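Local atomic coordinates of peroxisomal acyl-coenzyme A oxidase 1 (Arabidopsis thaliana, PDB entry 1W07), a protein that oxidises long- and medium-chain acyl-CoAs to 2-trans-enoyl-CoAs with FAD, passing the electrons to oxygen to give hydrogen peroxide in peroxisomal beta-oxidation. Residues H165-T168 with Q169-K173; W174-G177 with G178-K181; S144-Q147 with G148-T151; G232-S236 with M237-F241. The protein carries 1 engineered substitution. All coordinates share one frame; numbering follows the deposited sequence.

Contact 1 (H165-T168 with Q169-K173)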
# COMPACT_ATOMS: atom_id res chain seq x y z
N HIS B 165 -27.82 24.51 -11.09
CA HIS B 165 -26.95 24.66 -12.25
C HIS B 165 -25.48 24.36 -11.97
O HIS B 165 -24.98 24.58 -10.87
CB HIS B 165 -27.07 26.07 -12.82
CG HIS B 165 -26.42 26.25 -14.16
ND1 HIS B 165 -26.80 25.54 -15.27
CD2 HIS B 165 -25.42 27.07 -14.56
CE1 HIS B 165 -26.07 25.91 -16.31
NE2 HIS B 165 -25.22 26.84 -15.90
N THR B 166 -24.79 23.86 -13.00
CA THR B 166 -23.37 23.55 -12.92
C THR B 166 -22.62 24.65 -13.66
O THR B 166 -22.46 24.59 -14.89
CB THR B 166 -23.07 22.18 -13.57
OG1 THR B 166 -23.88 21.17 -12.94
CG2 THR B 166 -21.59 21.82 -13.38
N PRO B 167 -22.16 25.68 -12.93
CA PRO B 167 -21.43 26.83 -13.48
C PRO B 167 -20.31 26.47 -14.46
O PRO B 167 -20.30 26.96 -15.59
CB PRO B 167 -20.89 27.52 -12.23
CG PRO B 167 -21.94 27.25 -11.23
CD PRO B 167 -22.27 25.79 -11.46
N THR B 168 -19.38 25.62 -14.02
CA THR B 168 -18.26 25.21 -14.84
C THR B 168 -18.05 23.70 -14.79
O THR B 168 -18.70 22.99 -14.03
CB THR B 168 -16.96 25.87 -14.36
OG1 THR B 168 -16.76 25.58 -12.96
CG2 THR B 168 -17.03 27.37 -14.57
N GLN B 169 -17.13 23.20 -15.62
CA GLN B 169 -16.88 21.77 -15.67
C GLN B 169 -16.43 21.24 -14.31
O GLN B 169 -16.81 20.14 -13.91
CB GLN B 169 -15.83 21.45 -16.73
CG GLN B 169 -15.65 19.97 -17.00
CD GLN B 169 -14.63 19.71 -18.08
OE1 GLN B 169 -13.50 20.19 -18.00
NE2 GLN B 169 -15.01 18.94 -19.09
N THR B 170 -15.63 22.03 -13.60
CA THR B 170 -15.12 21.64 -12.29
C THR B 170 -16.22 21.62 -11.22
O THR B 170 -16.01 21.11 -10.12
CB THR B 170 -13.98 22.59 -11.81
OG1 THR B 170 -14.45 23.94 -11.74
CG2 THR B 170 -12.81 22.52 -12.79
N ALA B 171 -17.40 22.15 -11.57
CA ALA B 171 -18.53 22.18 -10.65
C ALA B 171 -19.30 20.86 -10.75
O ALA B 171 -20.18 20.58 -9.94
CB ALA B 171 -19.45 23.36 -10.98
N SER B 172 -18.97 20.07 -11.76
CA SER B 172 -19.64 18.79 -11.98
C SER B 172 -19.50 17.86 -10.77
O SER B 172 -18.41 17.75 -10.19
CB SER B 172 -19.04 18.09 -13.21
OG SER B 172 -19.07 18.93 -14.35
N LYS B 173 -20.58 17.20 -10.39
CA LYS B 173 -20.55 16.27 -9.25
C LYS B 173 -19.64 15.15 -9.73
O LYS B 173 -19.67 14.78 -10.90
CB LYS B 173 -21.95 15.73 -8.93
CG LYS B 173 -22.88 16.80 -8.40
CD LYS B 173 -22.27 17.48 -7.18
CE LYS B 173 -23.13 18.62 -6.69
NZ LYS B 173 -22.56 19.31 -5.48
O HOH W 1 -22.87 20.14 -10.50
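Thr-168 O takes the backbone N-H of Ala-171 (2.9 Å). One residue on, Gln-169 O accepts from Ser-172 N at 3.0 Å. Ser-172 OG reaches the same oxygen from the same face at 2.6 Å, a second bond that is less certain because this serine has two conformers. The side chains of Thr-168 and Thr-170 run side by side, and Thr-168 OG1 donates to Thr-170 OG1 at 3.1 Å; Thr-170 OG1 is also hydrogen-bonded to the carboxylate of Glu-150. The two backbone bonds wind the short 3-10 turn 169-171 in the connection from strand 161-165 to strand 173-174 of the middle domain. Across the turn, a water bridges Thr-166 OG1 (2.8 Å) and Ala-171 O (2.8 Å), donating to the carbonyl; Phe-244 N is a further partner of the hydroxyl. With OG1 placed beside the backbone N (chi1 -56°), CG2 of Thr-166 is left on the inner side of the turn, 3.6 Å from Ala-171 CB. Pro-167 CD lies 3.8 Å from Ala-171 CB. On the outside, Gln-169 and Thr-170 pack on Pro-627 and Tyr-626 of the second subunit.

Contact 2 (W174-G177 with G178-K181). With FAD (flavin-adenine dinucleotide), chain I.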
# COMPACT_ATOMS: atom_id res chain seq x y z
N TRP B 174 -18.85 14.59 -8.82
CA TRP B 174 -17.89 13.56 -9.19
C TRP B 174 -17.56 12.70 -7.97
O TRP B 174 -17.15 13.23 -6.94
CB TRP B 174 -16.63 14.27 -9.72
CG TRP B 174 -15.63 13.40 -10.43
CD1 TRP B 174 -14.66 12.62 -9.86
CD2 TRP B 174 -15.53 13.19 -11.84
NE1 TRP B 174 -13.98 11.93 -10.83
CE2 TRP B 174 -14.49 12.26 -12.06
CE3 TRP B 174 -16.24 13.69 -12.95
CZ2 TRP B 174 -14.13 11.82 -13.34
CZ3 TRP B 174 -15.88 13.25 -14.22
CH2 TRP B 174 -14.83 12.32 -14.40
N TRP B 175 -17.76 11.39 -8.13
CA TRP B 175 -17.54 10.34 -7.12
C TRP B 175 -18.77 9.68 -6.49
O TRP B 175 -18.68 8.53 -6.04
CB TRP B 175 -16.60 10.81 -5.98
CG TRP B 175 -15.15 10.66 -6.34
CD1 TRP B 175 -14.25 11.66 -6.55
CD2 TRP B 175 -14.48 9.44 -6.67
NE1 TRP B 175 -13.06 11.14 -7.01
CE2 TRP B 175 -13.18 9.77 -7.10
CE3 TRP B 175 -14.86 8.09 -6.66
CZ2 TRP B 175 -12.25 8.81 -7.52
CZ3 TRP B 175 -13.94 7.13 -7.08
CH2 TRP B 175 -12.65 7.50 -7.50
N PRO B 176 -19.92 10.38 -6.42
CA PRO B 176 -21.10 9.77 -5.80
C PRO B 176 -21.41 8.31 -6.16
O PRO B 176 -21.67 7.99 -7.32
CB PRO B 176 -22.21 10.73 -6.18
CG PRO B 176 -21.49 12.07 -6.05
CD PRO B 176 -20.21 11.77 -6.83
N GLY B 177 -21.37 7.43 -5.16
CA GLY B 177 -21.67 6.03 -5.39
C GLY B 177 -23.14 5.85 -5.73
O GLY B 177 -23.99 6.49 -5.11
N GLY B 178 -23.44 5.01 -6.72
CA GLY B 178 -24.81 4.75 -7.13
C GLY B 178 -25.40 5.79 -8.07
O GLY B 178 -26.54 5.66 -8.54
N LEU B 179 -24.62 6.82 -8.34
CA LEU B 179 -25.04 7.90 -9.22
C LEU B 179 -24.81 7.56 -10.68
O LEU B 179 -25.59 7.93 -11.55
CB LEU B 179 -24.26 9.17 -8.88
CG LEU B 179 -24.36 10.37 -9.83
CD1 LEU B 179 -25.79 10.92 -9.82
CD2 LEU B 179 -23.32 11.42 -9.40
N GLY B 180 -23.72 6.85 -10.95
CA GLY B 180 -23.36 6.51 -12.32
C GLY B 180 -24.42 5.93 -13.24
O GLY B 180 -24.57 6.38 -14.37
N LYS B 181 -25.14 4.92 -12.77
CA LYS B 181 -26.14 4.29 -13.61
C LYS B 181 -27.43 3.89 -12.90
O LYS B 181 -28.45 3.67 -13.56
CB LYS B 181 -25.54 3.04 -14.27
CG LYS B 181 -24.33 3.31 -15.18
CD LYS B 181 -24.69 4.16 -16.40
CE LYS B 181 -23.44 4.67 -17.10
NZ LYS B 181 -23.77 5.59 -18.23
PA FAD I . -8.21 16.95 -1.08
O1A FAD I . -8.97 17.36 0.12
O2A FAD I . -8.20 17.86 -2.25
O5B FAD I . -6.70 16.62 -0.64
C5B FAD I . -5.70 16.29 -1.61
C4B FAD I . -4.31 16.39 -0.98
O4B FAD I . -4.16 17.73 -0.47
C3B FAD I . -4.17 15.45 0.23
O3B FAD I . -2.80 15.12 0.43
C2B FAD I . -4.69 16.32 1.37
O2B FAD I . -4.08 15.94 2.60
C1B FAD I . -4.11 17.68 0.97
N9A FAD I . -4.89 18.79 1.57
C8A FAD I . -6.08 19.23 1.16
N7A FAD I . -6.48 20.24 1.94
C5A FAD I . -5.54 20.44 2.86
C6A FAD I . -5.39 21.34 3.90
N6A FAD I . -6.36 22.19 4.22
N1A FAD I . -4.22 21.30 4.66
C2A FAD I . -3.23 20.36 4.36
N3A FAD I . -3.41 19.51 3.37
C4A FAD I . -4.52 19.53 2.61
N1 FAD I . -18.47 12.07 -2.34
C2 FAD I . -19.86 12.24 -2.29
O2 FAD I . -20.34 13.37 -2.22
N3 FAD I . -20.69 11.11 -2.35
C4 FAD I . -20.13 9.83 -2.46
O4 FAD I . -20.87 8.84 -2.47
C4X FAD I . -18.75 9.67 -2.52
N5 FAD I . -18.18 8.41 -2.71
C5X FAD I . -16.80 8.24 -2.80
C6 FAD I . -16.26 6.99 -3.10
C7 FAD I . -14.89 6.85 -3.30
C7M FAD I . -14.34 5.47 -3.64
C8 FAD I . -14.05 7.96 -3.19
C8M FAD I . -12.54 7.83 -3.40
C9 FAD I . -14.59 9.21 -2.88
C9A FAD I . -15.96 9.36 -2.68
N10 FAD I . -16.53 10.62 -2.44
C10 FAD I . -17.92 10.79 -2.46
C1' FAD I . -15.68 11.82 -2.28
C2' FAD I . -15.05 11.84 -0.88
O2' FAD I . -16.08 11.73 0.11
C3' FAD I . -14.19 13.07 -0.59
O3' FAD I . -14.98 14.25 -0.75
C4' FAD I . -12.97 13.17 -1.50
O4' FAD I . -12.44 11.88 -1.81
C5' FAD I . -11.90 14.01 -0.80
O5' FAD I . -10.68 13.97 -1.54
P FAD I . -10.13 15.28 -2.30
O1P FAD I . -9.91 14.90 -3.71
O2P FAD I . -11.04 16.41 -2.00
O3P FAD I . -8.72 15.51 -1.58
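Pro-176 and Leu-179 lie side by side across a tight turn, pointing the same way. Leu-179 N gives a weak hydrogen bond to Pro-176 O (3.3 Å), and Pro-176 CB presses on Leu-179 CD2 at 3.5 Å, tighter than usual for two carbons. The leucine meets the proline ring because its CG is anti to the backbone N (chi1 170°), which carries the CD2 branch back along the ring toward CG and CD. Gly-178, at positive phi, takes the chain round the corner. Just before it, Gly-177 N donates almost straight (165°) to FAD O4 at 3.1 Å, fixing the pyrimidine end of the flavin. Trp-175 lies along the dimethylbenzene side of the isoalloxazine, from N10 to the methyls. Its CB sits 3.5 Å from FAD N10, and CG follows at 3.8 Å from FAD C9. Further along the indole, CE3 is 3.6 Å from FAD C8 and about as far from C7. CZ3 approaches methyl C7M at 3.8 Å, while CH2, at the far rim, is 4.1 Å from methyl C8M. The flavin therefore lies over one indole face, offset toward the rim, and Trp-174 NE1 lies over the opposite face. In the fold, this connection runs from strand 173-174 to strand 185-194: Pro-176 and Leu-179 rest on Ala-136 and Cys-134 of strand 133-136, and Trp-174 meets Phe-630, on helix 625-635 of the second subunit, edge-to-face.

Contact 3 (S144-Q147 with G148-T151); sequences SNVQ and GLET. With FAD (flavin-adenine dinucleotide), chain I.
Asn-145 O receives the N-H of Gly-148 at 2.9 Å, and the next carbonyl, Val-146 O, receives Leu-149 N at 3.1 Å in a nearly straight bond (168°). Together they wind the chain into a short 3-10 turn. It follows an inverse gamma turn centred on Asn-145, in which Val-146 N makes a weak bond to Ser-144 O. CG of Asn-145 is anti to its own N (chi1 180°), and this swings the amide over Gly-148, with ND2 3.6 Å from Gly-148 CA, a place where glycine leaves room. The amide N-H is taken up by Glu-321 of the second subunit. Val-146 CG1 lies alongside Leu-149 CD1 at 3.9 Å, and Leu-149 CG comes to 3.0 Å from Val-146 O. Arg-191 NH1 is hydrogen-bonded to both Gln-147 O and Leu-149 O. At the near end Ser-144 N donates to FAD O2P (3.0 Å). Ser-144 OG also points at the other phosphate, at FAD O1A, but that separation is too short to be relied on. The backbone N-H of Ser-144 thus gives FAD O2P a neutral donor; Arg-310 of the second subunit, which also bonds FAD, probably offsets part of the diphosphate charge.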
# COMPACT_ATOMS: atom_id res chain seq x y z
N SER B 144 -12.87 17.65 0.05
CA SER B 144 -12.70 17.97 1.47
C SER B 144 -13.30 19.33 1.83
O SER B 144 -13.91 19.48 2.89
CB SER B 144 -11.21 17.94 1.84
OG SER B 144 -10.68 16.63 1.78
N ASN B 145 -13.11 20.31 0.95
CA ASN B 145 -13.64 21.65 1.21
C ASN B 145 -15.06 21.82 0.68
O ASN B 145 -15.27 22.44 -0.37
CB ASN B 145 -12.74 22.72 0.59
CG ASN B 145 -13.27 24.13 0.84
OD1 ASN B 145 -13.91 24.39 1.86
ND2 ASN B 145 -13.01 25.03 -0.10
N VAL B 146 -16.02 21.28 1.42
CA VAL B 146 -17.42 21.35 1.03
C VAL B 146 -17.91 22.78 0.85
O VAL B 146 -18.74 23.05 -0.02
CB VAL B 146 -18.33 20.64 2.08
CG1 VAL B 146 -19.78 20.57 1.55
CG2 VAL B 146 -17.82 19.24 2.34
N GLN B 147 -17.40 23.71 1.65
CA GLN B 147 -17.83 25.10 1.54
C GLN B 147 -17.42 25.73 0.22
O GLN B 147 -17.86 26.83 -0.11
CB GLN B 147 -17.29 25.92 2.71
CG GLN B 147 -17.82 25.46 4.07
CD GLN B 147 -19.34 25.46 4.13
OE1 GLN B 147 -19.97 26.50 3.93
NE2 GLN B 147 -19.93 24.30 4.40
N GLY B 148 -16.59 25.02 -0.54
CA GLY B 148 -16.14 25.52 -1.83
C GLY B 148 -16.94 25.00 -3.01
O GLY B 148 -16.61 25.33 -4.15
N LEU B 149 -17.97 24.18 -2.76
CA LEU B 149 -18.80 23.65 -3.85
C LEU B 149 -19.24 24.78 -4.76
O LEU B 149 -19.57 25.87 -4.27
CB LEU B 149 -20.04 22.93 -3.30
CG LEU B 149 -19.76 21.69 -2.45
CD1 LEU B 149 -21.09 21.02 -2.08
CD2 LEU B 149 -18.86 20.73 -3.22
N GLU B 150 -19.26 24.52 -6.07
CA GLU B 150 -19.64 25.51 -7.09
C GLU B 150 -21.07 25.36 -7.60
O GLU B 150 -21.64 26.31 -8.14
CB GLU B 150 -18.69 25.42 -8.29
CG GLU B 150 -17.22 25.57 -7.95
CD GLU B 150 -16.32 25.48 -9.17
OE1 GLU B 150 -16.43 26.35 -10.07
OE2 GLU B 150 -15.50 24.54 -9.24
N THR B 151 -21.65 24.18 -7.46
CA THR B 151 -23.02 23.98 -7.94
C THR B 151 -23.93 24.98 -7.24
O THR B 151 -23.81 25.22 -6.03
CB THR B 151 -23.49 22.53 -7.68
OG1 THR B 151 -22.62 21.63 -8.38
CG2 THR B 151 -24.94 22.33 -8.20
PA FAD I . -8.21 16.95 -1.08
O1A FAD I . -8.97 17.36 0.12
O2A FAD I . -8.20 17.86 -2.25
O5B FAD I . -6.70 16.62 -0.64
C5B FAD I . -5.70 16.29 -1.61
C4B FAD I . -4.31 16.39 -0.98
O4B FAD I . -4.16 17.73 -0.47
C3B FAD I . -4.17 15.45 0.23
O3B FAD I . -2.80 15.12 0.43
C2B FAD I . -4.69 16.32 1.37
O2B FAD I . -4.08 15.94 2.60
C1B FAD I . -4.11 17.68 0.97
N9A FAD I . -4.89 18.79 1.57
C8A FAD I . -6.08 19.23 1.16
N7A FAD I . -6.48 20.24 1.94
C5A FAD I . -5.54 20.44 2.86
C6A FAD I . -5.39 21.34 3.90
N6A FAD I . -6.36 22.19 4.22
N1A FAD I . -4.22 21.30 4.66
C2A FAD I . -3.23 20.36 4.36
N3A FAD I . -3.41 19.51 3.37
C4A FAD I . -4.52 19.53 2.61
N1 FAD I . -18.47 12.07 -2.34
C2 FAD I . -19.86 12.24 -2.29
O2 FAD I . -20.34 13.37 -2.22
N3 FAD I . -20.69 11.11 -2.35
C4 FAD I . -20.13 9.83 -2.46
O4 FAD I . -20.87 8.84 -2.47
C4X FAD I . -18.75 9.67 -2.52
N5 FAD I . -18.18 8.41 -2.71
C5X FAD I . -16.80 8.24 -2.80
C6 FAD I . -16.26 6.99 -3.10
C7 FAD I . -14.89 6.85 -3.30
C7M FAD I . -14.34 5.47 -3.64
C8 FAD I . -14.05 7.96 -3.19
C8M FAD I . -12.54 7.83 -3.40
C9 FAD I . -14.59 9.21 -2.88
C9A FAD I . -15.96 9.36 -2.68
N10 FAD I . -16.53 10.62 -2.44
C10 FAD I . -17.92 10.79 -2.46
C1' FAD I . -15.68 11.82 -2.28
C2' FAD I . -15.05 11.84 -0.88
O2' FAD I . -16.08 11.73 0.11
C3' FAD I . -14.19 13.07 -0.59
O3' FAD I . -14.98 14.25 -0.75
C4' FAD I . -12.97 13.17 -1.50
O4' FAD I . -12.44 11.88 -1.81
C5' FAD I . -11.90 14.01 -0.80
O5' FAD I . -10.68 13.97 -1.54
P FAD I . -10.13 15.28 -2.30
O1P FAD I . -9.91 14.90 -3.71
O2P FAD I . -11.04 16.41 -2.00
O3P FAD I . -8.72 15.51 -1.58

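Contact 4 (G232-S236 with M237-F241)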
# COMPACT_ATOMS: atom_id res chain seq x y z
N GLY B 232 -11.97 -5.89 -9.42
CA GLY B 232 -13.18 -6.08 -8.64
C GLY B 232 -13.28 -4.88 -7.72
O GLY B 232 -13.39 -3.74 -8.18
N ALA B 233 -13.24 -5.13 -6.42
CA ALA B 233 -13.30 -4.08 -5.41
C ALA B 233 -14.45 -3.08 -5.61
O ALA B 233 -15.61 -3.47 -5.65
CB ALA B 233 -11.94 -3.35 -5.37
N TYR B 234 -14.12 -1.80 -5.71
CA TYR B 234 -15.15 -0.78 -5.88
C TYR B 234 -15.64 -0.66 -7.32
O TYR B 234 -16.49 0.19 -7.61
CB TYR B 234 -14.64 0.59 -5.41
CG TYR B 234 -15.22 1.07 -4.09
CD1 TYR B 234 -14.70 0.62 -2.88
CD2 TYR B 234 -16.28 1.97 -4.07
CE1 TYR B 234 -15.23 1.06 -1.66
CE2 TYR B 234 -16.83 2.41 -2.86
CZ TYR B 234 -16.29 1.95 -1.66
OH TYR B 234 -16.80 2.39 -0.47
N ASN B 235 -15.14 -1.49 -8.21
CA ASN B 235 -15.56 -1.39 -9.59
C ASN B 235 -16.98 -1.91 -9.84
O ASN B 235 -17.52 -1.78 -10.93
CB ASN B 235 -14.53 -2.04 -10.50
CG ASN B 235 -13.31 -1.16 -10.66
OD1 ASN B 235 -13.41 -0.02 -11.12
ND2 ASN B 235 -12.15 -1.67 -10.26
N SER B 236 -17.58 -2.48 -8.80
CA SER B 236 -18.95 -2.96 -8.87
C SER B 236 -19.84 -1.76 -8.54
O SER B 236 -21.06 -1.80 -8.76
CB SER B 236 -19.19 -4.07 -7.85
OG SER B 236 -18.77 -3.66 -6.56
N MET B 237 -19.23 -0.71 -8.00
CA MET B 237 -19.94 0.51 -7.63
C MET B 237 -19.94 1.46 -8.81
O MET B 237 -18.91 1.65 -9.47
CB MET B 237 -19.25 1.19 -6.43
CG MET B 237 -19.87 2.52 -5.96
SD MET B 237 -21.44 2.30 -5.04
CE MET B 237 -20.86 1.74 -3.42
N ASP B 238 -21.09 2.06 -9.09
CA ASP B 238 -21.18 3.01 -10.18
C ASP B 238 -20.98 4.44 -9.66
O ASP B 238 -21.94 5.18 -9.48
CB ASP B 238 -22.53 2.91 -10.90
CG ASP B 238 -23.71 3.00 -9.96
OD1 ASP B 238 -24.69 3.70 -10.30
OD2 ASP B 238 -23.68 2.36 -8.88
N ASN B 239 -19.72 4.80 -9.40
CA ASN B 239 -19.42 6.15 -8.94
C ASN B 239 -19.57 7.03 -10.17
O ASN B 239 -19.06 6.70 -11.25
CB ASN B 239 -17.99 6.24 -8.38
CG ASN B 239 -17.82 5.43 -7.11
OD1 ASN B 239 -17.34 4.31 -7.14
ND2 ASN B 239 -18.26 6.00 -5.99
N GLY B 240 -20.28 8.13 -10.04
CA GLY B 240 -20.49 8.92 -11.23
C GLY B 240 -20.28 10.40 -11.20
O GLY B 240 -19.80 10.97 -10.22
N PHE B 241 -20.61 11.02 -12.31
CA PHE B 241 -20.51 12.46 -12.41
C PHE B 241 -21.92 12.94 -12.71
O PHE B 241 -22.78 12.16 -13.10
CB PHE B 241 -19.51 12.85 -13.50
CG PHE B 241 -19.84 12.32 -14.86
CD1 PHE B 241 -20.81 12.93 -15.65
CD2 PHE B 241 -19.17 11.20 -15.35
CE1 PHE B 241 -21.10 12.44 -16.94
CE2 PHE B 241 -19.45 10.70 -16.62
CZ PHE B 241 -20.42 11.33 -17.42
O HOH W 2 -23.76 -0.15 -7.96
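The turn leading into strand 240-244, at the flavin side of the middle domain, brings Tyr-234 against Met-237. Met-237 N donates to Tyr-234 O at 2.9 Å, closing the turn. The two side chains run the same way: Tyr-234 CD2 is 3.9 Å from Met-237 CB. Because the methionine is bent at both chi2 (75°) and chi3 (77°), its methyl CE curls back to 4.1 Å from Tyr-234 CE2. Asn-239 crosses the tyrosine side chain at about a right angle, with OD1 at the ring edge, near its plane, 4.0 Å from Tyr-234 CD2; ring and amide planes are 27° apart. Lys-228 NZ bonds both Asn-239 OD1 and Tyr-234 O, so one ammonium group joins the two segments. The amide's other end, Asn-239 ND2, donates to Trp-175 O. Earlier in the turn Gly-232 O accepts Asn-235 N at 2.9 Å and, weakly, Asn-235 ND2, while Asn-235 OD1 accepts from Lys-228 N. A water donates to Asp-238 OD2 at 2.7 Å and, over a longer 3.3 Å, to Ser-236 O; Asp-238 OD1 accepts from Lys-181 N and Val-182 N. Ser-236 packs on helix 58-78 and Met-237 on helix 98-113. Tyr-234 and Asn-239 both touch FAD: the turn belongs to the FAD pocket of the acyl-CoA oxidase fold, where the middle beta domain meets the helical domains.

From the N terminus, contact 3 comes first, turning the chain between strands 133-136 and 152-156. Contact 1 then closes the bend after strand 161-165, and contact 2 starts on the last residue of the short strand 173-174 and leads toward strand 185-194. Contact 4 closes the turn into strand 240-244. All four are in series, with none nested or crossing. Space brings them together: Pro-167 of contact 1 packs on Glu-150 of contact 3, Lys-173 touches Phe-241, and Lys-181 N of contact 2 bonds Asp-238 of contact 4. Strand 240-244 pairs with 173-174, tying contacts 1 and 2 to contact 4. Contacts 3, 2 and 4 all touch FAD, and all four reach the second subunit.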